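Local coordinates for cupin domain-containing protein (Rhodopseudomonas palustris, PDB 3LAG), which is of unknown function but, as a nickel-bound member of the cupin family that also takes part in a calcium site, probably acts through its metal centre, at residues Asp38-Pro43 with Gly66-Arg71; His33-Asp38 with Phe89-Leu94; Val4-Glu9 with Trp22-Gly27. All blocks are in the same frame, centred on the assembly; numbering follows the deposited sequence. Where two conformers were deposited one is given.

In the fold
Interactions 1 and 2 adjoin each other on the cupin sheet: strand 39-43 lies between strands 87-94 and 69-71, and D38, a calcium ligand, belongs to both contacts. Interaction 1 is a regular antiparallel ladder, partly buried, with an aliphatic carbon over one face of each of two tyrosine rings. Interaction 2, also partly buried, has one backbone bond and otherwise works through water, carboxylates and the histidines that bind nickel. Interaction 3 is a surface contact within the hairpin 4-13/17-24, about 18 Å from interaction 1 and 16 Å from interaction 2 between centres, and built from backbone pairing and apolar packing. W22 connects it to interaction 2, its backbone N meeting F89 O across the neighbouring strands.

Interaction 1. Residues Asp38-Pro43 with Gly66-Arg71; sequences DYVVVP and GRSYAR. With CA (calcium ion), chain D.
R71 lays its side chain across Y39, at the calcium-facing end of an antiparallel ladder in the cupin sheet. Its CB sits over one face of the tyrosine ring, 3.6 Å from the Y39 centroid, a CH-pi contact displaced toward the CZ end of the ring. CG, the next atom, is 3.7 Å from Y39 OH. The chain then bends at chi2 (-70°), turning back over its own strand: NE gives a weak hydrogen bond to a water that also bonds with Y39 OH, NH1 bonds to A70 O, and one face of the guanidinium lies over Y69 CD1.

Alongside the side chain the backbones pair. Y39 and R71 exchange two hydrogen bonds, R71 N to Y39 O being 2.8 Å, and V41 and Y69 exchange another two. V41 N approaches Y69 O nearly head-on to the carbonyl, at 2.9 Å. On the same face of the sheet V41 CB lies over the Y69 ring, 3.8 Å from its centroid. A straight bond from G66 N to P43 O (2.9 Å) closes the far end.

Y39 also stacks with H35, a nickel ligand. D38 OD2 binds calcium at 2.4 Å together with D15 and E16 of the second subunit, while OD1 accepts from A73 N. The ladder thus links the nickel side of the barrel to the dimer interface at D38; R71's aliphatic part shields the tyrosine while its charged end bonds to A70 O and, weakly, to water.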
loop_
_atom_site.group_PDB
_atom_site.type_symbol
_atom_site.label_atom_id
_atom_site.label_comp_id
_atom_site.label_asym_id
_atom_site.label_seq_id
_atom_site.Cartn_x
_atom_site.Cartn_y
_atom_site.Cartn_z
ATOM N N ASP B 38 -7.475 9.273 -9.541
ATOM C CA ASP B 38 -8.025 8.284 -8.622
ATOM C C ASP B 38 -6.873 7.700 -7.821
ATOM O O ASP B 38 -5.739 7.594 -8.315
ATOM C CB ASP B 38 -8.713 7.151 -9.380
ATOM C CG ASP B 38 -9.963 7.600 -10.118
ATOM O OD1 ASP B 38 -10.490 8.714 -9.897
ATOM O OD2 ASP B 38 -10.436 6.799 -10.926
ATOM N N TYR B 39 -7.160 7.299 -6.592
ATOM C CA TYR B 39 -6.100 6.811 -5.734
ATOM C C TYR B 39 -6.580 5.834 -4.680
ATOM O O TYR B 39 -7.787 5.618 -4.498
ATOM C CB TYR B 39 -5.305 7.966 -5.108
ATOM C CG TYR B 39 -6.055 8.867 -4.160
ATOM C CD1 TYR B 39 -5.931 8.717 -2.782
ATOM C CD2 TYR B 39 -6.863 9.891 -4.635
ATOM C CE1 TYR B 39 -6.589 9.550 -1.912
ATOM C CE2 TYR B 39 -7.529 10.732 -3.766
ATOM C CZ TYR B 39 -7.391 10.553 -2.410
ATOM O OH TYR B 39 -8.046 11.401 -1.548
ATOM N N VAL B 40 -5.603 5.226 -4.023
ATOM C CA VAL B 40 -5.813 4.304 -2.926
ATOM C C VAL B 40 -4.972 4.789 -1.754
ATOM O O VAL B 40 -3.819 5.193 -1.929
ATOM C CB VAL B 40 -5.356 2.877 -3.316
ATOM C CG1 VAL B 40 -5.380 1.916 -2.114
ATOM C CG2 VAL B 40 -6.192 2.335 -4.471
ATOM N N VAL B 41 -5.567 4.767 -0.569
ATOM C CA VAL B 41 -4.855 5.062 0.663
ATOM C C VAL B 41 -4.586 3.759 1.396
ATOM O O VAL B 41 -5.498 2.946 1.588
ATOM C CB VAL B 41 -5.699 5.982 1.575
ATOM C CG1 VAL B 41 -4.990 6.256 2.898
ATOM C CG2 VAL B 41 -6.029 7.279 0.847
ATOM N N VAL B 42 -3.335 3.568 1.804
ATOM C CA VAL B 42 -2.960 2.433 2.644
ATOM C C VAL B 42 -2.420 2.973 3.951
ATOM O O VAL B 42 -1.273 3.438 4.012
ATOM C CB VAL B 42 -1.891 1.539 1.988
ATOM C CG1 VAL B 42 -1.590 0.349 2.889
ATOM C CG2 VAL B 42 -2.364 1.067 0.617
ATOM N N PRO B 43 -3.243 2.939 5.009
ATOM C CA PRO B 43 -2.723 3.392 6.295
ATOM C C PRO B 43 -1.676 2.427 6.814
ATOM O O PRO B 43 -1.853 1.202 6.777
ATOM C CB PRO B 43 -3.962 3.367 7.198
ATOM C CG PRO B 43 -5.133 3.450 6.240
ATOM C CD PRO B 43 -4.679 2.623 5.071
ATOM N N GLY B 66 -3.404 -1.168 7.398
ATOM C CA GLY B 66 -3.590 -2.192 6.400
ATOM C C GLY B 66 -4.970 -2.308 5.796
ATOM O O GLY B 66 -5.202 -3.210 5.006
ATOM N N ARG B 67 -5.885 -1.418 6.181
ATOM C CA ARG B 67 -7.222 -1.380 5.606
ATOM C C ARG B 67 -7.273 -0.289 4.558
ATOM O O ARG B 67 -7.496 0.881 4.882
ATOM C CB ARG B 67 -8.271 -1.109 6.679
ATOM C CG ARG B 67 -8.457 -2.254 7.628
ATOM C CD ARG B 67 -8.462 -3.589 6.884
ATOM N NE ARG B 67 -9.506 -3.687 5.866
ATOM C CZ ARG B 67 -9.892 -4.832 5.309
ATOM N NH1 ARG B 67 -9.342 -5.975 5.695
ATOM N NH2 ARG B 67 -10.835 -4.838 4.378
ATOM N N SER B 68 -7.039 -0.676 3.313
ATOM C CA SER B 68 -6.963 0.263 2.211
ATOM C C SER B 68 -8.346 0.742 1.805
ATOM O O SER B 68 -9.365 0.098 2.090
ATOM C CB SER B 68 -6.237 -0.371 1.014
ATOM O OG SER B 68 -7.054 -1.313 0.336
ATOM N N TYR B 69 -8.382 1.892 1.144
ATOM C CA TYR B 69 -9.622 2.388 0.581
ATOM C C TYR B 69 -9.344 3.226 -0.643
ATOM O O TYR B 69 -8.237 3.737 -0.816
ATOM C CB TYR B 69 -10.439 3.153 1.616
ATOM C CG TYR B 69 -9.770 4.332 2.281
ATOM C CD1 TYR B 69 -9.836 5.601 1.714
ATOM C CD2 TYR B 69 -9.113 4.190 3.496
ATOM C CE1 TYR B 69 -9.268 6.693 2.337
ATOM C CE2 TYR B 69 -8.537 5.279 4.128
ATOM C CZ TYR B 69 -8.613 6.528 3.539
ATOM O OH TYR B 69 -8.040 7.622 4.149
ATOM N N ALA B 70 -10.364 3.352 -1.484
ATOM C CA ALA B 70 -10.257 4.007 -2.777
ATOM C C ALA B 70 -10.921 5.373 -2.731
ATOM O O ALA B 70 -11.936 5.574 -2.038
ATOM C CB ALA B 70 -10.902 3.150 -3.859
ATOM N N ARG B 71 -10.365 6.297 -3.506
ATOM C CA ARG B 71 -10.890 7.649 -3.621
ATOM C C ARG B 71 -10.834 8.067 -5.086
ATOM O O ARG B 71 -10.036 7.551 -5.868
ATOM C CB ARG B 71 -10.073 8.611 -2.755
ATOM C CG ARG B 71 -10.249 8.392 -1.254
ATOM C CD ARG B 71 -11.636 8.815 -0.834
ATOM N NE ARG B 71 -11.914 8.695 0.593
ATOM C CZ ARG B 71 -12.567 7.680 1.147
ATOM N NH1 ARG B 71 -12.962 6.648 0.408
ATOM N NH2 ARG B 71 -12.818 7.706 2.447
HETATM CA CA CA D . -11.351 5.935 -12.974
HETATM O O HOH W 1 -9.407 10.957 1.074
HETATM O O HOH W 2 -13.262 7.416 -12.741
HETATM O O HOH W 3 -12.509 5.287 -10.703
#

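Interaction 2. Residues His33-Asp38 with Phe89-Leu94; sequences HTHGMD and FLEIEL. With NI (nickel (II) ion), chain F; CA (calcium ion), chain D.
A single backbone hydrogen bond, L94 N to D38 O at 3.0 Å and 172°, joins the segments where strand 87-94 ends. The donor arrives almost in line with the carbonyl, and L94 CD2 packs against the same oxygen. From there 33-38 diverges from the strand as it is traced back toward H33, so side chains and water span the gap.

Selenomethionine M37 spans the first step. Its CG and SE pass L94 O, and the bend at chi3 (-86°) carries CE across E93, 3.4 Å from OE2. That same carboxylate oxygen accepts a bond from a bridging water, which also donates to M37 O and accepts from H35 ND1 at 2.7 Å. The ring of H35 therefore has its ND1 hydrogen held in plane by water, while NE2 on the other side binds nickel at 2.1 Å.

H33 NE2 is a second ligand, also at 2.1 Å, and H77 is a third; H33 and H35 form the His-x-His pair of the first cupin motif. E91 comes to the edge of the H35 ring, its OE2 being 3.3 Å from CE1, with the carboxylate plane turned 74° from the ring. OE2 also receives a short bond of 2.5 Å from a water on the nickel.

H35 is thus positioned by a second shell: E93 and M37 O act on its ND1 through one water. E91 probably helps to orient the nickel-bound water, consistent with a pocket built round the ion.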
loop_
_atom_site.group_PDB
_atom_site.type_symbol
_atom_site.label_atom_id
_atom_site.label_comp_id
_atom_site.label_asym_id
_atom_site.label_seq_id
_atom_site.Cartn_x
_atom_site.Cartn_y
_atom_site.Cartn_z
ATOM N N HIS B 33 -5.094 20.833 -1.179
ATOM C CA HIS B 33 -4.668 20.387 -2.487
ATOM C C HIS B 33 -5.849 19.710 -3.145
ATOM O O HIS B 33 -6.820 19.354 -2.478
ATOM C CB HIS B 33 -3.473 19.433 -2.372
ATOM C CG HIS B 33 -3.733 18.250 -1.494
ATOM N ND1 HIS B 33 -3.572 18.287 -0.126
ATOM C CD2 HIS B 33 -4.164 17.002 -1.789
ATOM C CE1 HIS B 33 -3.877 17.107 0.383
ATOM N NE2 HIS B 33 -4.237 16.312 -0.606
ATOM N N THR B 34 -5.768 19.548 -4.454
ATOM C CA THR B 34 -6.772 18.799 -5.180
ATOM C C THR B 34 -6.140 17.549 -5.763
ATOM O O THR B 34 -4.936 17.487 -6.004
ATOM C CB THR B 34 -7.409 19.629 -6.303
ATOM O OG1 THR B 34 -6.453 19.831 -7.353
ATOM C CG2 THR B 34 -7.873 20.974 -5.763
ATOM N N HIS B 35 -6.982 16.548 -5.969
ATOM C CA HIS B 35 -6.566 15.270 -6.509
ATOM C C HIS B 35 -6.986 15.152 -7.952
ATOM O O HIS B 35 -8.177 15.190 -8.260
ATOM C CB HIS B 35 -7.154 14.164 -5.654
ATOM C CG HIS B 35 -6.389 13.952 -4.399
ATOM N ND1 HIS B 35 -5.259 13.166 -4.359
ATOM C CD2 HIS B 35 -6.543 14.456 -3.154
ATOM C CE1 HIS B 35 -4.761 13.172 -3.138
ATOM N NE2 HIS B 35 -5.516 13.955 -2.388
ATOM N N GLY B 36 -6.009 15.014 -8.839
ATOM C CA GLY B 36 -6.303 14.872 -10.248
ATOM C C GLY B 36 -6.320 13.434 -10.724
ATOM O O GLY B 36 -6.606 13.188 -11.895
HETATM N N MSE B 37 -6.018 12.501 -9.814
HETATM C CA MSE B 37 -5.964 11.078 -10.128
HETATM C C MSE B 37 -6.741 10.287 -9.089
HETATM O O MSE B 37 -6.679 10.594 -7.896
HETATM C CB MSE B 37 -4.513 10.580 -10.155
HETATM C CG MSE B 37 -3.695 11.084 -11.325
HETATM SE SE MSE B 37 -1.868 10.571 -11.213
HETATM C CE MSE B 37 -1.244 12.040 -10.104
ATOM N N ASP B 38 -7.475 9.273 -9.541
ATOM C CA ASP B 38 -8.025 8.284 -8.622
ATOM C C ASP B 38 -6.873 7.700 -7.821
ATOM O O ASP B 38 -5.739 7.594 -8.315
ATOM C CB ASP B 38 -8.713 7.151 -9.380
ATOM C CG ASP B 38 -9.963 7.600 -10.118
ATOM O OD1 ASP B 38 -10.490 8.714 -9.897
ATOM O OD2 ASP B 38 -10.436 6.799 -10.926
ATOM N N PHE B 89 0.767 7.096 6.050
ATOM C CA PHE B 89 0.013 6.354 5.057
ATOM C C PHE B 89 0.696 6.467 3.711
ATOM O O PHE B 89 1.429 7.426 3.457
ATOM C CB PHE B 89 -1.443 6.838 4.957
ATOM C CG PHE B 89 -1.583 8.291 4.612
ATOM C CD1 PHE B 89 -1.767 8.701 3.300
ATOM C CD2 PHE B 89 -1.588 9.252 5.610
ATOM C CE1 PHE B 89 -1.912 10.047 2.988
ATOM C CE2 PHE B 89 -1.733 10.601 5.299
ATOM C CZ PHE B 89 -1.898 10.990 3.986
ATOM N N LEU B 90 0.467 5.472 2.867
ATOM C CA LEU B 90 0.874 5.536 1.475
ATOM C C LEU B 90 -0.332 5.911 0.635
ATOM O O LEU B 90 -1.463 5.501 0.905
ATOM C CB LEU B 90 1.482 4.205 1.000
ATOM C CG LEU B 90 2.985 4.023 1.262
ATOM C CD1 LEU B 90 3.358 4.177 2.722
ATOM C CD2 LEU B 90 3.457 2.673 0.727
ATOM N N GLU B 91 -0.084 6.735 -0.367
ATOM C CA GLU B 91 -1.098 7.091 -1.329
ATOM C C GLU B 91 -0.639 6.627 -2.698
ATOM O O GLU B 91 0.460 6.962 -3.154
ATOM C CB GLU B 91 -1.278 8.586 -1.325
ATOM C CG GLU B 91 -2.686 8.994 -1.592
ATOM C CD GLU B 91 -2.967 10.372 -1.081
ATOM O OE1 GLU B 91 -3.684 10.500 -0.063
ATOM O OE2 GLU B 91 -2.449 11.317 -1.697
ATOM N N ILE B 92 -1.501 5.858 -3.347
ATOM C CA ILE B 92 -1.189 5.236 -4.621
ATOM C C ILE B 92 -2.100 5.850 -5.681
ATOM O O ILE B 92 -3.309 5.632 -5.666
ATOM C CB ILE B 92 -1.377 3.702 -4.549
ATOM C CG1 ILE B 92 -0.494 3.100 -3.444
ATOM C CG2 ILE B 92 -1.055 3.058 -5.886
ATOM C CD1 ILE B 92 -1.176 2.943 -2.099
ATOM N N GLU B 93 -1.516 6.650 -6.567
ATOM C CA GLU B 93 -2.262 7.389 -7.575
ATOM C C GLU B 93 -2.096 6.715 -8.925
ATOM O O GLU B 93 -0.990 6.342 -9.308
ATOM C CB GLU B 93 -1.750 8.824 -7.655
ATOM C CG GLU B 93 -1.967 9.632 -6.399
ATOM C CD GLU B 93 -1.357 11.005 -6.521
ATOM O OE1 GLU B 93 -0.121 11.118 -6.353
ATOM O OE2 GLU B 93 -2.103 11.967 -6.795
ATOM N N LEU B 94 -3.208 6.563 -9.651
ATOM C CA LEU B 94 -3.189 5.897 -10.959
ATOM C C LEU B 94 -3.121 6.917 -12.094
ATOM O O LEU B 94 -3.864 7.915 -12.092
ATOM C CB LEU B 94 -4.414 4.996 -11.153
ATOM C CG LEU B 94 -4.529 3.805 -10.200
ATOM C CD1 LEU B 94 -3.158 3.156 -10.003
ATOM C CD2 LEU B 94 -5.136 4.219 -8.851
HETATM NI NI NI F . -4.974 14.380 -0.382
HETATM CA CA CA D . -11.351 5.935 -12.974
HETATM O O HOH W 4 -4.771 12.264 -6.902
HETATM O O HOH W 5 -2.785 13.689 -0.884
HETATM O O HOH W 2 -13.262 7.416 -12.741
HETATM O O HOH W 3 -12.509 5.287 -10.703
#

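Interaction 3. Residues Val4-Glu9 with Trp22-Gly27; sequences VAAKSE and WRLPPG
K7 and R23 grip each other by two backbone bonds, K7 N to R23 O and R23 N to K7 O, both 2.8 Å and nearly straight. They form a hydrogen-bonded antiparallel pair in the hairpin of strands 4-13 and 17-24, part of the cupin beta-barrel. Farther out, V4 N bonds to G27 O at 3.0 Å, the acceptor coming from the turn after P26, where G27 has a positive phi.

The next pair, S8 and W22, packs by side chain. S8 CB stands over the six-membered ring of the tryptophan, 3.6 Å from its centroid and only 10° off the normal, a CH-pi contact. The indole gets there because its CG is anti to the carbonyl carbon (chi1 -73°), which lets the ring run back under the neighbouring strand. A6 CB meets the ring at its edge, near CZ3, and also touches L24 CD1 at 3.7 Å. Inside the barrel F89 meets the indole with its ring roughly parallel.

Replacing W22 by an alanine would probably open a gap beneath S8 CB and beside A6, and take from F89 the indole it packs against.

R23 turns its guanidinium to salt bridges with E21 and E86, while its CB lies beside that of K7. The K7 chain stays extended past CG, bringing CE to 3.9 Å from P25 CG, the same proline atom that V4 CG1 touches at 4.1 Å.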
loop_
_atom_site.group_PDB
_atom_site.type_symbol
_atom_site.label_atom_id
_atom_site.label_comp_id
_atom_site.label_asym_id
_atom_site.label_seq_id
_atom_site.Cartn_x
_atom_site.Cartn_y
_atom_site.Cartn_z
ATOM N N VAL B 4 3.422 22.661 11.109
ATOM C CA VAL B 4 4.534 21.863 10.639
ATOM C C VAL B 4 4.182 21.317 9.257
ATOM O O VAL B 4 3.040 20.932 9.000
ATOM C CB VAL B 4 4.824 20.717 11.633
ATOM C CG1 VAL B 4 5.811 19.708 11.045
ATOM C CG2 VAL B 4 5.339 21.298 12.953
ATOM N N ALA B 5 5.146 21.298 8.348
ATOM C CA ALA B 5 4.908 20.717 7.034
ATOM C C ALA B 5 4.744 19.197 7.110
ATOM O O ALA B 5 5.455 18.523 7.846
ATOM C CB ALA B 5 6.032 21.085 6.081
ATOM N N ALA B 6 3.790 18.668 6.353
ATOM C CA ALA B 6 3.719 17.229 6.149
ATOM C C ALA B 6 4.960 16.801 5.372
ATOM O O ALA B 6 5.475 17.569 4.554
ATOM C CB ALA B 6 2.470 16.878 5.379
ATOM N N LYS B 7 5.429 15.580 5.608
ATOM C CA LYS B 7 6.556 15.037 4.868
ATOM C C LYS B 7 6.048 14.047 3.831
ATOM O O LYS B 7 5.117 13.278 4.095
ATOM C CB LYS B 7 7.507 14.320 5.824
ATOM C CG LYS B 7 8.037 15.179 6.958
ATOM C CD LYS B 7 8.806 14.323 7.964
ATOM C CE LYS B 7 9.089 15.075 9.258
ATOM N NZ LYS B 7 9.704 14.185 10.285
ATOM N N SER B 8 6.668 14.058 2.655
ATOM C CA SER B 8 6.331 13.087 1.618
ATOM C C SER B 8 7.578 12.522 0.939
ATOM O O SER B 8 8.570 13.222 0.778
ATOM C CB SER B 8 5.402 13.702 0.568
ATOM O OG SER B 8 6.049 14.757 -0.111
ATOM N N GLU B 9 7.510 11.249 0.562
ATOM C CA GLU B 9 8.571 10.582 -0.181
ATOM C C GLU B 9 7.934 9.787 -1.311
ATOM O O GLU B 9 7.071 8.927 -1.081
ATOM C CB GLU B 9 9.370 9.630 0.706
ATOM C CG GLU B 9 10.465 8.901 -0.059
ATOM C CD GLU B 9 10.717 7.474 0.431
ATOM O OE1 GLU B 9 9.998 7.004 1.341
ATOM O OE2 GLU B 9 11.637 6.819 -0.111
ATOM N N TRP B 22 3.348 9.398 3.005
ATOM C CA TRP B 22 3.062 10.620 3.748
ATOM C C TRP B 22 3.292 10.398 5.231
ATOM O O TRP B 22 2.814 9.420 5.801
ATOM C CB TRP B 22 1.614 11.082 3.511
ATOM C CG TRP B 22 1.422 11.651 2.143
ATOM C CD1 TRP B 22 0.978 10.995 1.025
ATOM C CD2 TRP B 22 1.701 12.992 1.733
ATOM N NE1 TRP B 22 0.959 11.851 -0.055
ATOM C CE2 TRP B 22 1.391 13.085 0.357
ATOM C CE3 TRP B 22 2.176 14.129 2.398
ATOM C CZ2 TRP B 22 1.550 14.266 -0.365
ATOM C CZ3 TRP B 22 2.330 15.305 1.678
ATOM C CH2 TRP B 22 2.014 15.364 0.311
ATOM N N ARG B 23 4.041 11.309 5.842
ATOM C CA ARG B 23 4.263 11.293 7.283
ATOM C C ARG B 23 3.866 12.643 7.838
ATOM O O ARG B 23 4.411 13.678 7.443
ATOM C CB ARG B 23 5.729 10.997 7.605
ATOM C CG ARG B 23 6.103 9.567 7.329
ATOM C CD ARG B 23 7.561 9.277 7.661
ATOM N NE ARG B 23 7.828 7.847 7.586
ATOM C CZ ARG B 23 7.718 7.006 8.609
ATOM N NH1 ARG B 23 7.363 7.439 9.812
ATOM N NH2 ARG B 23 7.983 5.723 8.432
ATOM N N LEU B 24 2.900 12.632 8.746
ATOM C CA LEU B 24 2.411 13.861 9.355
ATOM C C LEU B 24 2.720 13.871 10.839
ATOM O O LEU B 24 2.073 13.173 11.627
ATOM C CB LEU B 24 0.908 14.033 9.136
ATOM C CG LEU B 24 0.499 14.721 7.837
ATOM C CD1 LEU B 24 0.747 13.829 6.640
ATOM C CD2 LEU B 24 -0.963 15.118 7.923
ATOM N N PRO B 25 3.714 14.675 11.233
ATOM C CA PRO B 25 3.979 14.863 12.664
ATOM C C PRO B 25 2.776 15.514 13.360
ATOM O O PRO B 25 1.943 16.139 12.717
ATOM C CB PRO B 25 5.154 15.845 12.666
ATOM C CG PRO B 25 5.815 15.656 11.349
ATOM C CD PRO B 25 4.698 15.378 10.390
ATOM N N PRO B 26 2.688 15.392 14.685
ATOM C CA PRO B 26 1.660 16.155 15.405
ATOM C C PRO B 26 1.761 17.641 15.063
ATOM O O PRO B 26 2.865 18.186 15.010
ATOM C CB PRO B 26 2.002 15.904 16.876
ATOM C CG PRO B 26 2.674 14.541 16.852
ATOM C CD PRO B 26 3.469 14.518 15.575
ATOM N N GLY B 27 0.624 18.278 14.805
ATOM C CA GLY B 27 0.608 19.696 14.487
ATOM C C GLY B 27 0.994 20.034 13.056
ATOM O O GLY B 27 1.341 21.179 12.757
#